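Local atomic coordinates of beta-1,4-exocellulase (Thermobifida fusca, PDB entry 4B4H), a protein that probably hydrolyses beta-1,4-glycosidic bonds of cellulose as a family 6 cellobiohydrolase, this chain being its catalytic domain without the cellulose-binding module. Residues A[200-205]-A[274-279]; A[246-251]-A[310-315]. One frame throughout, in Å; residues are numbered along the deposited sequence. Where two conformers were deposited one is given.

Contact 1 of 2, residues A[200-205]-A[274-279]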
ATOM      1  N   PRO A 200       4.847  -7.663  17.324  1.00 12.41           N
ATOM      2  CA  PRO A 200       4.945  -8.898  16.533  1.00 12.17           C
ATOM      3  C   PRO A 200       5.217  -8.671  15.033  1.00 11.68           C
ATOM      4  O   PRO A 200       5.982  -9.426  14.420  1.00 12.02           O
ATOM      5  CB  PRO A 200       3.584  -9.551  16.762  1.00 12.32           C
ATOM      6  CG  PRO A 200       3.200  -9.102  18.129  1.00 12.88           C
ATOM      7  CD  PRO A 200       3.663  -7.678  18.209  1.00 12.59           C
ATOM      8  N   SER A 201       4.612  -7.630  14.459  1.00 11.24           N
ATOM      9  CA  SER A 201       4.887  -7.255  13.077  1.00 10.62           C
ATOM     10  C   SER A 201       6.342  -6.821  12.928  1.00 10.84           C
ATOM     11  O   SER A 201       7.015  -7.217  11.975  1.00 10.81           O
ATOM     12  CB  SER A 201       3.950  -6.136  12.618  1.00 10.46           C
ATOM     13  OG  SER A 201       2.608  -6.576  12.590  1.00 10.27           O
ATOM     14  N   VAL A 202       6.824  -6.007  13.867  1.00 11.08           N
ATOM     15  CA  VAL A 202       8.216  -5.548  13.844  1.00 10.85           C
ATOM     16  C   VAL A 202       9.171  -6.741  13.803  1.00 10.97           C
ATOM     17  O   VAL A 202      10.131  -6.761  13.017  1.00 10.33           O
ATOM     18  CB  VAL A 202       8.538  -4.618  15.034  1.00 10.91           C
ATOM     19  CG1 VAL A 202      10.032  -4.370  15.150  1.00 11.05           C
ATOM     20  CG2 VAL A 202       7.758  -3.311  14.911  1.00 10.98           C
ATOM     21  N   ASP A 203       8.873  -7.744  14.629  1.00 10.97           N
ATOM     22  CA  ASP A 203       9.685  -8.953  14.705  1.00 11.31           C
ATOM     23  C   ASP A 203       9.730  -9.687  13.373  1.00 10.68           C
ATOM     24  O   ASP A 203      10.815 -10.103  12.942  1.00 10.58           O
ATOM     25  CB  ASP A 203       9.177  -9.886  15.806  1.00 12.41           C
ATOM     26  CG  ASP A 203       9.426  -9.337  17.197  1.00 12.77           C
ATOM     27  OD1 ASP A 203      10.260  -8.413  17.341  1.00 13.69           O
ATOM     28  OD2 ASP A 203       8.801  -9.836  18.160  1.00 13.57           O
ATOM     29  N   ILE A 204       8.565  -9.814  12.731  1.00 10.72           N
ATOM     30  CA  ILE A 204       8.457 -10.494  11.442  1.00 10.11           C
ATOM     31  C   ILE A 204       9.125  -9.725  10.294  1.00  9.77           C
ATOM     32  O   ILE A 204       9.712 -10.336   9.409  1.00  9.50           O
ATOM     33  CB  ILE A 204       7.004 -10.924  11.081  1.00 10.29           C
ATOM     34  CG1 ILE A 204       7.049 -12.064  10.056  1.00 10.49           C
ATOM     35  CG2 ILE A 204       6.155  -9.766  10.571  1.00 10.56           C
ATOM     36  CD1 ILE A 204       5.768 -12.838   9.896  1.00 10.80           C
ATOM     37  N   PHE A 205       9.058  -8.395  10.329  1.00  9.36           N
ATOM     38  CA  PHE A 205       9.796  -7.599   9.339  1.00  9.48           C
ATOM     39  C   PHE A 205      11.294  -7.900   9.420  1.00  9.54           C
ATOM     40  O   PHE A 205      11.974  -8.051   8.394  1.00  9.00           O
ATOM     41  CB  PHE A 205       9.550  -6.101   9.548  1.00  9.48           C
ATOM     42  CG  PHE A 205       8.120  -5.674   9.336  1.00  9.39           C
ATOM     43  CD1 PHE A 205       7.282  -6.364   8.459  1.00  9.49           C
ATOM     44  CD2 PHE A 205       7.621  -4.551   9.990  1.00  9.28           C
ATOM     45  CE1 PHE A 205       5.971  -5.954   8.271  1.00  9.31           C
ATOM     46  CE2 PHE A 205       6.312  -4.131   9.801  1.00  9.68           C
ATOM     47  CZ  PHE A 205       5.486  -4.836   8.939  1.00  9.30           C
ATOM     48  N   ILE A 274      14.117   0.453  14.217  1.00 10.56           N
ATOM     49  CA  ILE A 274      15.521   0.753  14.451  1.00 11.28           C
ATOM     50  C   ILE A 274      16.001   0.054  15.722  1.00 11.62           C
ATOM     51  O   ILE A 274      17.076  -0.545  15.723  1.00 11.85           O
ATOM     52  CB  ILE A 274      15.797   2.271  14.511  1.00 11.25           C
ATOM     53  CG1 ILE A 274      15.367   2.939  13.198  1.00 11.44           C
ATOM     54  CG2 ILE A 274      17.279   2.529  14.767  1.00 11.48           C
ATOM     55  CD1 ILE A 274      15.615   4.433  13.158  1.00 11.38           C
ATOM     56  N   ALA A 275      15.165   0.083  16.760  1.00 12.29           N
ATOM     57  CA  ALA A 275      15.450  -0.602  18.027  1.00 12.50           C
ATOM     58  C   ALA A 275      15.634  -2.113  17.837  1.00 13.07           C
ATOM     59  O   ALA A 275      16.535  -2.722  18.427  1.00 13.17           O
ATOM     60  CB  ALA A 275      14.369  -0.295  19.060  1.00 12.93           C
ATOM     61  N   LYS A 276      14.787  -2.705  17.001  1.00 12.85           N
ATOM     62  CA  LYS A 276      14.903  -4.111  16.615  1.00 13.35           C
ATOM     63  C   LYS A 276      16.215  -4.432  15.888  1.00 13.27           C
ATOM     64  O   LYS A 276      16.736  -5.557  15.993  1.00 13.48           O
ATOM     65  CB  LYS A 276      13.697  -4.505  15.755  1.00 13.24           C
ATOM     66  CG  LYS A 276      13.585  -5.986  15.417  1.00 13.43           C
ATOM     67  CD  LYS A 276      13.320  -6.857  16.637  1.00 13.81           C
ATOM     68  CE  LYS A 276      13.330  -8.330  16.246  1.00 13.93           C
ATOM     69  NZ  LYS A 276      13.301  -9.279  17.401  1.00 14.35           N
ATOM     70  N   GLY A 277      16.747  -3.462  15.144  1.00 13.25           N
ATOM     71  CA  GLY A 277      18.031  -3.644  14.478  1.00 12.79           C
ATOM     72  C   GLY A 277      18.123  -3.235  13.020  1.00 13.00           C
ATOM     73  O   GLY A 277      19.038  -3.658  12.323  1.00 13.35           O
ATOM     74  N   PHE A 278      17.178  -2.414  12.565  1.00 12.93           N
ATOM     75  CA  PHE A 278      17.235  -1.832  11.226  1.00 12.77           C
ATOM     76  C   PHE A 278      18.138  -0.595  11.239  1.00 13.18           C
ATOM     77  O   PHE A 278      18.446  -0.051  12.307  1.00 14.54           O
ATOM     78  CB  PHE A 278      15.829  -1.483  10.728  1.00 12.22           C
ATOM     79  CG  PHE A 278      15.064  -2.667  10.208  1.00 12.05           C
ATOM     80  CD1 PHE A 278      15.186  -3.051   8.876  1.00 12.06           C
ATOM     81  CD2 PHE A 278      14.235  -3.408  11.044  1.00 12.07           C
ATOM     82  CE1 PHE A 278      14.500  -4.143   8.383  1.00 12.01           C
ATOM     83  CE2 PHE A 278      13.546  -4.514  10.560  1.00 12.34           C
ATOM     84  CZ  PHE A 278      13.671  -4.873   9.228  1.00 12.30           C
ATOM     85  N   ARG A 279      18.557  -0.160  10.051  1.00 13.90           N
ATOM     86  CA  ARG A 279      19.481   0.973   9.920  1.00 14.57           C
ATOM     87  C   ARG A 279      18.880   2.258  10.471  1.00 14.40           C
ATOM     88  O   ARG A 279      17.690   2.514  10.280  1.00 13.76           O
ATOM     89  CB  ARG A 279      19.860   1.171   8.455  1.00 15.46           C
ATOM     90  CG  ARG A 279      20.652   0.020   7.847  1.00 16.62           C
ATOM     91  CD  ARG A 279      21.138   0.410   6.460  1.00 17.86           C
ATOM     92  NE  ARG A 279      21.816   1.704   6.503  1.00 19.14           N
ATOM     93  CZ  ARG A 279      23.130   1.866   6.396  1.00 19.72           C
ATOM     94  NH1 ARG A 279      23.925   0.820   6.215  1.00 20.82           N
ATOM     95  NH2 ARG A 279      23.654   3.081   6.462  1.00 20.77           N
TER
HETATM   96  O   HOH W   1      12.559 -11.265  15.026  1.00 15.83           O

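Contact 2 of 2, residues A[246-251]-A[310-315]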
ATOM      1  N   GLN A 246     -15.867   9.804  28.203  1.00 20.02           N
ATOM      2  CA  GLN A 246     -15.518   8.621  27.414  1.00 19.28           C
ATOM      3  C   GLN A 246     -14.327   8.848  26.495  1.00 18.67           C
ATOM      4  O   GLN A 246     -14.282   9.834  25.765  1.00 19.42           O
ATOM      5  CB  GLN A 246     -16.719   8.166  26.586  1.00 18.72           C
ATOM      6  CG  GLN A 246     -17.924   7.790  27.422  1.00 18.36           C
ATOM      7  CD  GLN A 246     -19.019   7.139  26.612  1.00 18.24           C
ATOM      8  OE1 GLN A 246     -19.868   7.820  26.037  1.00 18.07           O
ATOM      9  NE2 GLN A 246     -19.014   5.810  26.570  1.00 19.06           N
ATOM     10  N   LEU A 247     -13.385   7.911  26.511  1.00 18.04           N
ATOM     11  CA  LEU A 247     -12.170   8.027  25.710  1.00 17.70           C
ATOM     12  C   LEU A 247     -12.414   7.726  24.237  1.00 17.68           C
ATOM     13  O   LEU A 247     -13.151   6.800  23.888  1.00 17.19           O
ATOM     14  CB  LEU A 247     -11.059   7.120  26.256  1.00 17.94           C
ATOM     15  CG  LEU A 247     -10.351   7.560  27.545  1.00 18.46           C
ATOM     16  CD1 LEU A 247     -11.130   7.156  28.789  1.00 18.39           C
ATOM     17  CD2 LEU A 247      -8.951   6.978  27.595  1.00 18.56           C
ATOM     18  N   ILE A 248     -11.786   8.523  23.379  1.00 17.06           N
ATOM     19  CA  ILE A 248     -11.705   8.235  21.941  1.00 16.94           C
ATOM     20  C   ILE A 248     -11.316   6.760  21.710  1.00 16.66           C
ATOM     21  O   ILE A 248     -11.837   6.107  20.796  1.00 15.92           O
ATOM     22  CB  ILE A 248     -10.692   9.184  21.265  1.00 16.93           C
ATOM     23  CG1 ILE A 248     -11.095  10.659  21.470  1.00 17.04           C
ATOM     24  CG2 ILE A 248     -10.454   8.826  19.802  1.00 16.71           C
ATOM     25  CD1 ILE A 248     -12.190  11.184  20.574  1.00 17.83           C
ATOM     26  N   ARG A 249     -10.440   6.251  22.580  1.00 16.32           N
ATOM     27  CA  ARG A 249      -9.957   4.871  22.512  0.50 16.46           C
ATOM     28  C   ARG A 249     -11.063   3.817  22.536  1.00 16.01           C
ATOM     29  O   ARG A 249     -10.911   2.747  21.944  1.00 15.99           O
ATOM     30  CB  ARG A 249      -8.974   4.607  23.653  0.50 16.80           C
ATOM     31  CG  ARG A 249      -7.629   5.288  23.478  0.50 17.12           C
ATOM     32  CD  ARG A 249      -6.870   5.375  24.791  0.50 17.25           C
ATOM     33  NE  ARG A 249      -5.624   6.119  24.646  0.50 17.11           N
ATOM     34  CZ  ARG A 249      -4.493   5.600  24.183  0.50 17.21           C
ATOM     35  NH1 ARG A 249      -4.443   4.327  23.825  0.50 16.89           N
ATOM     36  NH2 ARG A 249      -3.410   6.349  24.084  0.50 16.95           N
ATOM     37  N   GLN A 250     -12.165   4.106  23.224  1.00 15.97           N
ATOM     38  CA  GLN A 250     -13.212   3.103  23.413  1.00 16.28           C
ATOM     39  C   GLN A 250     -14.267   3.108  22.322  1.00 16.28           C
ATOM     40  O   GLN A 250     -15.159   2.251  22.324  1.00 16.13           O
ATOM     41  CB  GLN A 250     -13.898   3.274  24.767  1.00 16.87           C
ATOM     42  CG  GLN A 250     -13.016   3.798  25.886  1.00 17.90           C
ATOM     43  CD  GLN A 250     -13.842   4.151  27.095  1.00 18.60           C
ATOM     44  OE1 GLN A 250     -14.124   5.327  27.346  1.00 19.40           O
ATOM     45  NE2 GLN A 250     -14.273   3.130  27.836  1.00 18.95           N
ATOM     46  N   SER A 251     -14.168   4.060  21.392  1.00 16.03           N
ATOM     47  CA  SER A 251     -15.114   4.152  20.282  1.00 15.73           C
ATOM     48  C   SER A 251     -15.076   2.920  19.388  1.00 15.63           C
ATOM     49  O   SER A 251     -14.067   2.191  19.341  1.00 15.28           O
ATOM     50  CB  SER A 251     -14.880   5.417  19.448  1.00 15.43           C
ATOM     51  OG  SER A 251     -13.607   5.387  18.821  1.00 14.61           O
ATOM     52  N   THR A 310     -20.943   9.126  17.941  1.00 17.84           N
ATOM     53  CA  THR A 310     -21.398  10.184  17.039  1.00 18.52           C
ATOM     54  C   THR A 310     -20.348  11.306  16.916  1.00 18.52           C
ATOM     55  O   THR A 310     -20.186  11.890  15.846  1.00 18.76           O
ATOM     56  CB  THR A 310     -22.795  10.726  17.436  1.00 18.98           C
ATOM     57  OG1 THR A 310     -23.674   9.628  17.720  1.00 19.22           O
ATOM     58  CG2 THR A 310     -23.411  11.558  16.307  1.00 19.22           C
ATOM     59  N   TYR A 311     -19.614  11.574  17.995  1.00 18.34           N
ATOM     60  CA  TYR A 311     -18.476  12.504  17.952  1.00 17.95           C
ATOM     61  C   TYR A 311     -17.409  11.997  16.987  1.00 17.60           C
ATOM     62  O   TYR A 311     -16.917  12.743  16.117  1.00 17.26           O
ATOM     63  CB  TYR A 311     -17.844  12.671  19.339  1.00 18.28           C
ATOM     64  CG  TYR A 311     -16.546  13.471  19.322  1.00 18.85           C
ATOM     65  CD1 TYR A 311     -15.325  12.866  19.004  1.00 19.09           C
ATOM     66  CD2 TYR A 311     -16.543  14.838  19.606  1.00 18.95           C
ATOM     67  CE1 TYR A 311     -14.145  13.599  18.970  1.00 19.58           C
ATOM     68  CE2 TYR A 311     -15.366  15.574  19.573  1.00 19.41           C
ATOM     69  CZ  TYR A 311     -14.168  14.947  19.261  1.00 19.82           C
ATOM     70  OH  TYR A 311     -12.993  15.667  19.230  1.00 19.78           O
ATOM     71  N   VAL A 312     -17.058  10.725  17.160  1.00 16.29           N
ATOM     72  CA  VAL A 312     -15.983  10.103  16.400  1.00 15.12           C
ATOM     73  C   VAL A 312     -16.403   9.955  14.937  1.00 14.67           C
ATOM     74  O   VAL A 312     -15.648  10.326  14.036  1.00 15.10           O
ATOM     75  CB  VAL A 312     -15.533   8.773  17.040  1.00 14.33           C
ATOM     76  CG1 VAL A 312     -14.711   7.954  16.068  1.00 13.61           C
ATOM     77  CG2 VAL A 312     -14.727   9.036  18.308  1.00 13.98           C
ATOM     78  N   ASP A 313     -17.622   9.463  14.701  1.00 14.71           N
ATOM     79  CA  ASP A 313     -18.103   9.279  13.329  1.00 14.54           C
ATOM     80  C   ASP A 313     -18.277  10.594  12.566  1.00 14.16           C
ATOM     81  O   ASP A 313     -18.096  10.618  11.355  1.00 14.16           O
ATOM     82  CB  ASP A 313     -19.372   8.423  13.295  1.00 14.93           C
ATOM     83  CG  ASP A 313     -19.114   6.969  13.731  1.00 15.38           C
ATOM     84  OD1 ASP A 313     -17.938   6.545  13.843  1.00 14.80           O
ATOM     85  OD2 ASP A 313     -20.097   6.234  13.957  1.00 16.48           O
ATOM     86  N   GLU A 314     -18.607  11.678  13.270  1.00 14.77           N
ATOM     87  CA  GLU A 314     -18.779  13.006  12.647  1.00 14.94           C
ATOM     88  C   GLU A 314     -17.527  13.888  12.534  1.00 14.76           C
ATOM     89  O   GLU A 314     -17.566  14.929  11.867  1.00 14.62           O
ATOM     90  CB  GLU A 314     -19.845  13.813  13.390  1.00 15.91           C
ATOM     91  CG  GLU A 314     -21.272  13.326  13.216  1.00 16.45           C
ATOM     92  CD  GLU A 314     -22.263  14.163  14.007  1.00 17.22           C
ATOM     93  OE1 GLU A 314     -21.880  15.258  14.495  1.00 16.87           O
ATOM     94  OE2 GLU A 314     -23.428  13.729  14.139  1.00 17.69           O
ATOM     95  N   SER A 315     -16.443  13.480  13.188  1.00 14.11           N
ATOM     96  CA  SER A 315     -15.188  14.240  13.215  1.00 13.45           C
ATOM     97  C   SER A 315     -14.101  13.639  12.345  1.00 12.98           C
ATOM     98  O   SER A 315     -13.155  14.332  11.976  1.00 13.38           O
ATOM     99  CB  SER A 315     -14.662  14.325  14.644  1.00 13.60           C
ATOM    100  OG  SER A 315     -15.508  15.135  15.428  1.00 13.33           O
TER

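Contact 1 of 2, residues A[200-205]-A[274-279]
Lys276 reaches across to Asp203 in a salt bridge, its NZ 3.2 Å from Asp203 OD1; judged as a hydrogen bond the same pair is weak. The two side chains cross at about a right angle, and Lys276 CE lies 3.3 Å from Asp203 OD1. Having CG anti to the backbone N (chi1 -173°) and a bend at chi2 (66°) sends the long chain over to the other helix, a span that suits lysine. A water donates to Asp203 O at 3.0 Å and accepts a weak bond from Lys276 NZ, a weak, indirect second link.

Further in, aliphatic and aromatic groups take over. Val202 CG1 packs 3.7 Å from Lys276 CB, the lysine methylenes serving as hydrophobic surface. Phe278 CZ lies 4.3 Å from Phe205 CB and 3.7 Å from Phe205 O, which sits at the ring edge, near its plane, where the slightly positive rim suits a carbonyl oxygen. Gly277, first past the helix, has positive phi (133°); a side chain there would press on the preceding carbonyl oxygen. Phe278 follows, pointing toward the other helix.

Helices 198-209 and 262-276, preceding strands 221-224 and 283-287, pack side by side outside the largely parallel sheet of this family 6 alpha/beta domain. Leu273 touches Val202, Phe205 and Phe278, while Phe222 of strand 221-224 packs edge-to-face with Phe278.

Contact 2 of 2, residues A[246-251]-A[310-315]
The Tyr311 ring has Ser315 OG 3.9 Å above the centre of one face, while Val312 CG2 lies in plane at its edge. The bond from Ser315 OG to Tyr311 O helps to hold that hydroxyl over the ring; Ser315 OG also accepts from Ser303 N. Ile248 comes to the ring obliquely, its terminal CD1 3.5 Å from Tyr311 CE1. Ile248 CD1 is also 4.0 Å from Val312 CG2, so the delta methyl, at the end of the longer branch of isoleucine, reaches two consecutive helix residues. With CG anti to the backbone N (chi1 172°), Tyr311 sets its ring beside that methyl.

Ser251 presents its CB to Val312 CG2 at 3.8 Å, a small side chain fitting close to the helix. Ser251 OG donates to Ile248 O at 2.7 Å, in the carbonyl plane, and also bonds to Val254 N; Ile248 O takes a second bond from Ser251 N. The buried hydroxyl thus pins the short 3-10 turn beside the valine. Replacing Ser251 by alanine removes the hydroxyl, and would probably leave Val254 N without its acceptor and Ile248 O without its side-chain donor.

Helix 308-315 packs here against the turn following strand 246-247, and Val243 of the paired strand 242-243 touches both Ile248 and Tyr311.

The segments alternate along the chain: 200-205, 246-251, 274-279, then 310-315, so each contact closes a loop of chain that contains one segment of the other. Their centres are 31 Å apart and their nearest atoms about 16 Å apart, so they do not touch. Contact 1 joins two helices that flank the largely parallel sheet. Contact 2 is peripheral, 26 Å from the chain centre, and joins the 3-10 turn that follows the hairpin of strands 242-243 and 246-247 to helix 308-315. Both lie in the one catalytic domain, contact 1 in the helical layer around the sheet and contact 2 in the peripheral region away from the annotated sites.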